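Side-chain contacts in antibiotic biosynthesis monooxygenase family protein (PDB 2BBE), which is of uncharacterised function but belongs to a family generally assigned monooxygenase activity, so it may act as a small oxidoreductase: residues Q12-V17 and A72-H77; E28-A33 and Q84-Q89; A35-D40 and V62-K67. All blocks are in the same frame, centred on the assembly; numbering follows the deposited sequence. Where two conformers were deposited one is given.

Contact 1: residues Q12-V17 and A72-H77; sequences QQIVCV and AAFDEH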
# COMPACT_ATOMS: atom_id res chain seq x y z
N GLN A 12 -4.67 -6.75 -15.41
CA GLN A 12 -5.39 -7.67 -14.52
C GLN A 12 -6.04 -6.98 -13.32
O GLN A 12 -7.24 -7.11 -13.10
CB GLN A 12 -4.47 -8.82 -14.03
CG GLN A 12 -5.19 -9.77 -13.06
CD GLN A 12 -4.28 -10.77 -12.38
OE1 GLN A 12 -3.37 -11.33 -13.01
NE2 GLN A 12 -4.52 -11.03 -11.06
N GLN A 13 -5.23 -6.28 -12.53
CA GLN A 13 -5.73 -5.68 -11.28
C GLN A 13 -6.69 -4.54 -11.58
O GLN A 13 -6.59 -3.88 -12.63
CB GLN A 13 -4.57 -5.24 -10.39
CG GLN A 13 -3.73 -6.43 -9.89
CD GLN A 13 -2.55 -6.00 -9.06
OE1 GLN A 13 -2.64 -5.00 -8.34
NE2 GLN A 13 -1.44 -6.73 -9.16
N ILE A 14 -7.64 -4.32 -10.68
CA ILE A 14 -8.70 -3.36 -10.92
C ILE A 14 -8.66 -2.31 -9.82
O ILE A 14 -8.69 -2.64 -8.62
CB ILE A 14 -10.11 -4.03 -10.95
CG1 ILE A 14 -10.23 -4.97 -12.17
CG2 ILE A 14 -11.23 -2.97 -10.94
CD1 ILE A 14 -10.19 -4.26 -13.54
N VAL A 15 -8.58 -1.06 -10.25
CA VAL A 15 -8.63 0.08 -9.33
C VAL A 15 -10.02 0.71 -9.44
O VAL A 15 -10.58 0.78 -10.54
CB VAL A 15 -7.49 1.10 -9.65
CG1 VAL A 15 -7.74 2.48 -8.94
CG2 VAL A 15 -6.12 0.51 -9.21
N CYS A 16 -10.59 1.13 -8.32
CA CYS A 16 -11.86 1.86 -8.37
C CYS A 16 -11.81 3.07 -7.48
O CYS A 16 -11.32 3.01 -6.33
CB CYS A 16 -13.04 0.95 -7.96
SG CYS A 16 -14.66 1.79 -7.96
N VAL A 17 -12.32 4.19 -8.01
CA VAL A 17 -12.52 5.39 -7.21
C VAL A 17 -14.02 5.70 -7.22
O VAL A 17 -14.61 5.87 -8.29
CB VAL A 17 -11.71 6.59 -7.73
CG1 VAL A 17 -12.01 7.85 -6.88
CG2 VAL A 17 -10.18 6.28 -7.71
N ALA A 72 -13.08 -10.21 -11.71
CA ALA A 72 -13.96 -11.15 -10.99
C ALA A 72 -14.09 -10.78 -9.50
O ALA A 72 -15.18 -10.81 -8.95
CB ALA A 72 -13.53 -12.60 -11.14
N ALA A 73 -12.98 -10.40 -8.87
CA ALA A 73 -13.00 -10.03 -7.46
C ALA A 73 -13.77 -8.70 -7.24
O ALA A 73 -14.51 -8.57 -6.27
CB ALA A 73 -11.58 -9.92 -6.91
N PHE A 74 -13.60 -7.75 -8.15
CA PHE A 74 -14.37 -6.50 -8.12
C PHE A 74 -15.88 -6.79 -8.25
O PHE A 74 -16.69 -6.28 -7.48
CB PHE A 74 -13.89 -5.50 -9.20
CG PHE A 74 -14.66 -4.20 -9.20
CD1 PHE A 74 -14.47 -3.26 -8.18
CD2 PHE A 74 -15.59 -3.93 -10.19
CE1 PHE A 74 -15.19 -2.06 -8.16
CE2 PHE A 74 -16.32 -2.72 -10.17
CZ PHE A 74 -16.11 -1.79 -9.16
N ASP A 75 -16.25 -7.63 -9.22
CA ASP A 75 -17.67 -8.00 -9.44
C ASP A 75 -18.26 -8.71 -8.22
O ASP A 75 -19.42 -8.45 -7.81
CB ASP A 75 -17.81 -8.86 -10.70
CG ASP A 75 -17.56 -8.07 -11.99
OD1 ASP A 75 -17.54 -6.82 -11.96
OD2 ASP A 75 -17.40 -8.71 -13.04
N GLU A 76 -17.47 -9.61 -7.62
CA GLU A 76 -17.87 -10.30 -6.39
C GLU A 76 -18.16 -9.30 -5.26
O GLU A 76 -19.18 -9.41 -4.57
CB GLU A 76 -16.78 -11.30 -5.94
CG GLU A 76 -17.15 -12.15 -4.71
CD GLU A 76 -16.24 -13.36 -4.51
OE1 GLU A 76 -15.54 -13.75 -5.46
OE2 GLU A 76 -16.25 -13.93 -3.40
N HIS A 77 -17.26 -8.33 -5.09
CA HIS A 77 -17.42 -7.26 -4.11
C HIS A 77 -18.74 -6.51 -4.34
O HIS A 77 -19.50 -6.29 -3.39
CB HIS A 77 -16.25 -6.26 -4.17
CG HIS A 77 -16.53 -4.97 -3.47
ND1 HIS A 77 -16.59 -4.87 -2.09
CD2 HIS A 77 -16.76 -3.72 -3.95
CE1 HIS A 77 -16.86 -3.62 -1.76
NE2 HIS A 77 -16.97 -2.90 -2.86

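Contact 2: residues E28-A33 and Q84-Q89; sequences EALIAA and QHYFHQ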
# COMPACT_ATOMS: atom_id res chain seq x y z
N GLU A 28 -22.01 13.24 8.18
CA GLU A 28 -21.61 12.29 9.22
C GLU A 28 -22.29 10.92 9.04
O GLU A 28 -21.64 9.88 9.17
CB GLU A 28 -21.90 12.84 10.61
CG GLU A 28 -21.08 14.08 10.92
CD GLU A 28 -19.59 13.80 10.98
OE1 GLU A 28 -19.20 12.68 11.38
OE2 GLU A 28 -18.81 14.70 10.61
N ALA A 29 -23.59 10.93 8.73
CA ALA A 29 -24.33 9.69 8.42
C ALA A 29 -23.71 8.95 7.21
O ALA A 29 -23.61 7.73 7.21
CB ALA A 29 -25.81 9.98 8.18
N LEU A 30 -23.29 9.71 6.20
CA LEU A 30 -22.69 9.08 5.02
C LEU A 30 -21.33 8.44 5.35
O LEU A 30 -21.08 7.31 4.92
CB LEU A 30 -22.53 10.08 3.88
CG LEU A 30 -21.90 9.48 2.61
CD1 LEU A 30 -22.76 8.30 2.05
CD2 LEU A 30 -21.66 10.56 1.58
N ILE A 31 -20.48 9.15 6.08
CA ILE A 31 -19.17 8.60 6.46
C ILE A 31 -19.41 7.31 7.25
O ILE A 31 -18.75 6.30 6.99
CB ILE A 31 -18.30 9.59 7.32
CG1 ILE A 31 -18.00 10.90 6.55
CG2 ILE A 31 -16.96 8.92 7.77
CD1 ILE A 31 -17.52 12.08 7.44
N ALA A 32 -20.32 7.34 8.21
CA ALA A 32 -20.64 6.14 9.00
C ALA A 32 -21.12 4.95 8.16
O ALA A 32 -20.67 3.81 8.38
CB ALA A 32 -21.64 6.47 10.12
N ALA A 33 -22.01 5.22 7.20
CA ALA A 33 -22.58 4.20 6.32
C ALA A 33 -21.49 3.55 5.47
O ALA A 33 -21.43 2.32 5.32
CB ALA A 33 -23.67 4.80 5.43
N GLN A 84 -24.84 -3.93 -1.94
CA GLN A 84 -26.11 -3.70 -2.61
C GLN A 84 -27.10 -2.96 -1.69
O GLN A 84 -27.85 -2.08 -2.16
CB GLN A 84 -26.69 -5.02 -3.16
CG GLN A 84 -25.75 -5.81 -4.11
CD GLN A 84 -25.85 -5.42 -5.59
OE1 GLN A 84 -25.94 -6.29 -6.46
NE2 GLN A 84 -25.83 -4.12 -5.88
N HIS A 85 -27.10 -3.28 -0.40
CA HIS A 85 -27.94 -2.57 0.56
C HIS A 85 -27.55 -1.09 0.62
O HIS A 85 -28.41 -0.20 0.63
CB HIS A 85 -27.81 -3.19 1.95
CG HIS A 85 -28.57 -2.45 2.99
ND1 HIS A 85 -29.94 -2.57 3.13
CD2 HIS A 85 -28.18 -1.55 3.93
CE1 HIS A 85 -30.36 -1.79 4.12
NE2 HIS A 85 -29.31 -1.16 4.62
N TYR A 86 -26.25 -0.81 0.69
CA TYR A 86 -25.78 0.57 0.63
C TYR A 86 -26.31 1.29 -0.63
O TYR A 86 -26.94 2.35 -0.51
CB TYR A 86 -24.24 0.69 0.75
CG TYR A 86 -23.80 2.09 0.40
CD1 TYR A 86 -23.99 3.16 1.32
CD2 TYR A 86 -23.28 2.39 -0.86
CE1 TYR A 86 -23.66 4.47 0.97
CE2 TYR A 86 -22.92 3.70 -1.22
CZ TYR A 86 -23.11 4.73 -0.29
OH TYR A 86 -22.77 6.03 -0.63
N PHE A 87 -26.07 0.74 -1.82
CA PHE A 87 -26.53 1.38 -3.09
C PHE A 87 -28.02 1.60 -3.12
O PHE A 87 -28.49 2.70 -3.39
CB PHE A 87 -26.10 0.59 -4.36
CG PHE A 87 -27.05 0.76 -5.58
CD1 PHE A 87 -27.51 2.02 -5.98
CD2 PHE A 87 -27.43 -0.35 -6.34
CE1 PHE A 87 -28.36 2.16 -7.09
CE2 PHE A 87 -28.27 -0.21 -7.45
CZ PHE A 87 -28.74 1.05 -7.82
N HIS A 88 -28.78 0.53 -2.83
CA HIS A 88 -30.26 0.53 -2.94
C HIS A 88 -31.02 1.26 -1.86
O HIS A 88 -32.05 1.86 -2.15
CB HIS A 88 -30.79 -0.90 -2.87
CG HIS A 88 -30.64 -1.67 -4.13
ND1 HIS A 88 -31.41 -2.78 -4.41
CD2 HIS A 88 -29.80 -1.51 -5.18
CE1 HIS A 88 -31.06 -3.25 -5.59
NE2 HIS A 88 -30.08 -2.50 -6.08
N GLN A 89 -30.55 1.12 -0.62
CA GLN A 89 -31.32 1.58 0.52
C GLN A 89 -30.73 2.80 1.23
O GLN A 89 -31.47 3.68 1.67
CB GLN A 89 -31.54 0.45 1.53
CG GLN A 89 -32.23 -0.79 0.93
CD GLN A 89 -33.61 -0.47 0.40
OE1 GLN A 89 -34.33 0.33 1.01
NE2 GLN A 89 -34.00 -1.10 -0.72

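Contact 3: residues A35-D40 and V62-K67; sequences ASLIPD and VTFVEK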
# COMPACT_ATOMS: atom_id res chain seq x y z
N ALA A 35 -18.16 3.71 6.14
CA ALA A 35 -17.15 3.07 7.00
C ALA A 35 -17.62 1.70 7.45
O ALA A 35 -16.78 0.81 7.70
CB ALA A 35 -16.79 3.96 8.20
N SER A 36 -18.94 1.52 7.58
CA SER A 36 -19.49 0.24 8.04
C SER A 36 -19.18 -0.91 7.04
O SER A 36 -19.19 -2.09 7.42
CB SER A 36 -21.01 0.34 8.27
OG SER A 36 -21.67 0.34 7.01
N LEU A 37 -18.89 -0.55 5.79
CA LEU A 37 -18.59 -1.53 4.74
C LEU A 37 -17.16 -2.06 4.80
O LEU A 37 -16.84 -3.08 4.18
CB LEU A 37 -18.81 -0.94 3.33
CG LEU A 37 -20.18 -0.30 3.05
CD1 LEU A 37 -20.19 0.37 1.68
CD2 LEU A 37 -21.31 -1.33 3.21
N ILE A 38 -16.29 -1.35 5.52
CA ILE A 38 -14.85 -1.62 5.43
C ILE A 38 -14.39 -2.98 6.02
O ILE A 38 -13.66 -3.71 5.35
CB ILE A 38 -14.02 -0.42 5.99
CG1 ILE A 38 -14.23 0.80 5.09
CG2 ILE A 38 -12.50 -0.79 6.08
CD1 ILE A 38 -13.53 2.07 5.59
N PRO A 39 -14.79 -3.30 7.27
CA PRO A 39 -14.26 -4.54 7.87
C PRO A 39 -14.52 -5.78 7.04
O PRO A 39 -13.59 -6.57 6.85
CB PRO A 39 -14.97 -4.61 9.23
CG PRO A 39 -15.21 -3.18 9.55
CD PRO A 39 -15.65 -2.59 8.23
N ASP A 40 -15.73 -5.95 6.50
CA ASP A 40 -15.98 -7.15 5.68
C ASP A 40 -15.33 -7.10 4.30
O ASP A 40 -14.98 -8.14 3.75
CB ASP A 40 -17.47 -7.44 5.55
CG ASP A 40 -18.07 -8.01 6.84
OD1 ASP A 40 -17.32 -8.51 7.72
OD2 ASP A 40 -19.30 -7.93 6.95
N VAL A 62 -17.28 12.27 0.27
CA VAL A 62 -16.63 11.13 0.90
C VAL A 62 -16.30 10.14 -0.23
O VAL A 62 -17.18 9.85 -1.06
CB VAL A 62 -17.56 10.47 1.95
CG1 VAL A 62 -16.79 9.50 2.82
CG2 VAL A 62 -18.22 11.56 2.87
N THR A 63 -15.07 9.63 -0.28
CA THR A 63 -14.60 8.87 -1.45
C THR A 63 -13.85 7.60 -1.07
O THR A 63 -12.96 7.64 -0.22
CB THR A 63 -13.66 9.77 -2.32
OG1 THR A 63 -14.41 10.90 -2.78
CG2 THR A 63 -13.04 9.01 -3.53
N PHE A 64 -14.22 6.48 -1.71
CA PHE A 64 -13.46 5.25 -1.58
C PHE A 64 -12.37 5.15 -2.66
O PHE A 64 -12.63 5.40 -3.85
CB PHE A 64 -14.38 4.00 -1.70
CG PHE A 64 -14.83 3.44 -0.38
CD1 PHE A 64 -13.89 2.96 0.55
CD2 PHE A 64 -16.19 3.36 -0.06
CE1 PHE A 64 -14.31 2.42 1.78
CE2 PHE A 64 -16.61 2.81 1.15
CZ PHE A 64 -15.68 2.37 2.07
N VAL A 65 -11.19 4.73 -2.24
CA VAL A 65 -10.09 4.40 -3.14
C VAL A 65 -9.82 2.91 -2.95
O VAL A 65 -9.49 2.46 -1.84
CB VAL A 65 -8.84 5.25 -2.80
CG1 VAL A 65 -7.57 4.70 -3.53
CG2 VAL A 65 -9.13 6.74 -3.16
N GLU A 66 -9.99 2.16 -4.04
CA GLU A 66 -10.07 0.70 -3.94
C GLU A 66 -9.14 0.03 -4.94
O GLU A 66 -8.81 0.62 -5.98
CB GLU A 66 -11.52 0.24 -4.25
CG GLU A 66 -12.64 1.08 -3.61
CD GLU A 66 -14.05 0.65 -4.06
OE1 GLU A 66 -14.19 -0.39 -4.76
OE2 GLU A 66 -15.03 1.36 -3.71
N LYS A 67 -8.76 -1.21 -4.62
CA LYS A 67 -8.01 -2.08 -5.54
C LYS A 67 -8.35 -3.54 -5.27
O LYS A 67 -8.43 -3.97 -4.11
CB LYS A 67 -6.49 -1.84 -5.44
CG LYS A 67 -5.69 -2.32 -6.66
CD LYS A 67 -4.15 -2.20 -6.48
CE LYS A 67 -3.63 -0.75 -6.51
NZ LYS A 67 -2.10 -0.65 -6.41

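Contact 1: residues Q12-V17 and A72-H77
With chi1 at 180°, CG of F74 points away from the backbone N and the ring extends from the helix to I14 and C16 on the strand; in C16 it is SG that stands trans to the amide nitrogen (179°), which lays the sulfur alongside the far end of the ring. The phenyl ring bridges two strand residues that lie two apart on the same face of the sheet. At its root, the methyl CG2 of I14 sits 4.0 Å from CG of F74, the two side chains crossing at about a right angle. At its outer end CB of C16 comes to 3.7 Å from CE1 of F74. SG of C16 lies 5.0 Å from the centroid of the F74 ring and 67° off the ring normal, an oblique sulfur-aromatic contact. No hydrogen bond crosses the contact; the grip is apolar. T102 of strand 95-107 also touches F74, and H104 touches I14. D70 OD1 accepts A73 N at the start of the helix, and H77 ND1 bonds to E44 OE2, between helix 38-42 and strand 47-55. F74 is part of the packing of helix on the helix-covered face of the antiparallel sheet, as expected of the dimeric alpha-beta barrel fold.

Contact 2: residues E28-A33 and Q84-Q89
This is a small, buried, apolar helix-helix contact, in which helices 27-35 and 81-94 meet on the face of the sheet that carries the helices. Y86 reaches across between L30 and A33, one helical turn apart, and no hydrogen bond joins the two segments. The methyl CD1 of L30 arrives at the edge of the tyrosine ring, near its plane, 3.5 Å from OH of Y86 and 4.1 Å from its CE1. L30 can do this because its CG is trans to the backbone N (chi1 180°) and chi2 of 60° swings CD1 across to the neighbouring helix. A33, which has only its CB to offer, approaches the ring obliquely, 4.4 Å from CD1 of Y86. In the ferredoxin-like topology of dimeric alpha-beta barrel proteins, helices pack together over one side of an antiparallel sheet, and Y86 also joins the helices to that sheet: its ring meets F20 of strand 8-22 edge-to-face and touches V95 of strand 95-107. L30 likewise rests on F20 and on V62. The Y86 hydroxyl is buried here and has no hydrogen-bonding partner in the model, its closest neighbour across the contact being the leucine methyl. A wider pi-type turn of the helix begins at Y86 and runs to Q89.

Contact 3: residues A35-D40 and V62-K67
I38 and F64 form the tight half of this contact: CG1 of I38 meets the edge of the phenyl ring in its plane, 3.7 Å from CE1 and 3.7 Å from CZ of F64, and the terminal methyl CD1 of I38 follows at 3.9 Å from CE1 of F64. The isoleucine gets there with CG1 opposite its carbonyl carbon (chi1 -66°) and an extended chi2 of 176°, which carries the ethyl branch across the ring edge, with CG1 in the plane and CD1 to one side of it, although its first side-chain bond does not point at the strand. The looser half belongs to L37, whose CD1 reaches the ring obliquely and stops 4.4 Å from CE2 of F64. L37 also packs on A82 and I83 of helix 81-94. Farther out the segment turns to solvent: S36 and D40 are exposed and make no contact with the strand, and S36 OG bonds back to A33 O. A type I turn from A35 to I38, closed by I38 N to A35 O at 3.1 Å, delivers L37 and I38 together to the ring. F64 itself has an unusual chi1 of -96°; its ring stacks with that of Y50 on the adjacent strand and is touched by L34 of helix 27-35, while A108 of the third subunit packs on I38. A central-strand phenylalanine rising from the sheet into the junction between helices 27-35 and 38-42 belongs to the hydrophobic core between sheet and helices, consistent with the two-layer dimeric alpha-beta barrel fold.

From the N terminus, strand 8-22 opens contact 1, helix 27-35 opens contact 2, and the turn into helix 38-42 opens contact 3. Contact 3 closes first, on strand 61-68, so its loop lies within those of the other two. Contact 1 closes next, at helix 71-78, and contact 2 last, at helix 81-94; these two therefore cross along the chain. Contacts 1 and 3 share the sheet, where C16 O and E66 N, 2.8 Å apart, probably form a hydrogen bond between neighbouring strands. Contacts 2 and 3 meet where L30 and I31 pack on V62. Contacts 1 and 2, with centres about 20 Å apart, do not touch.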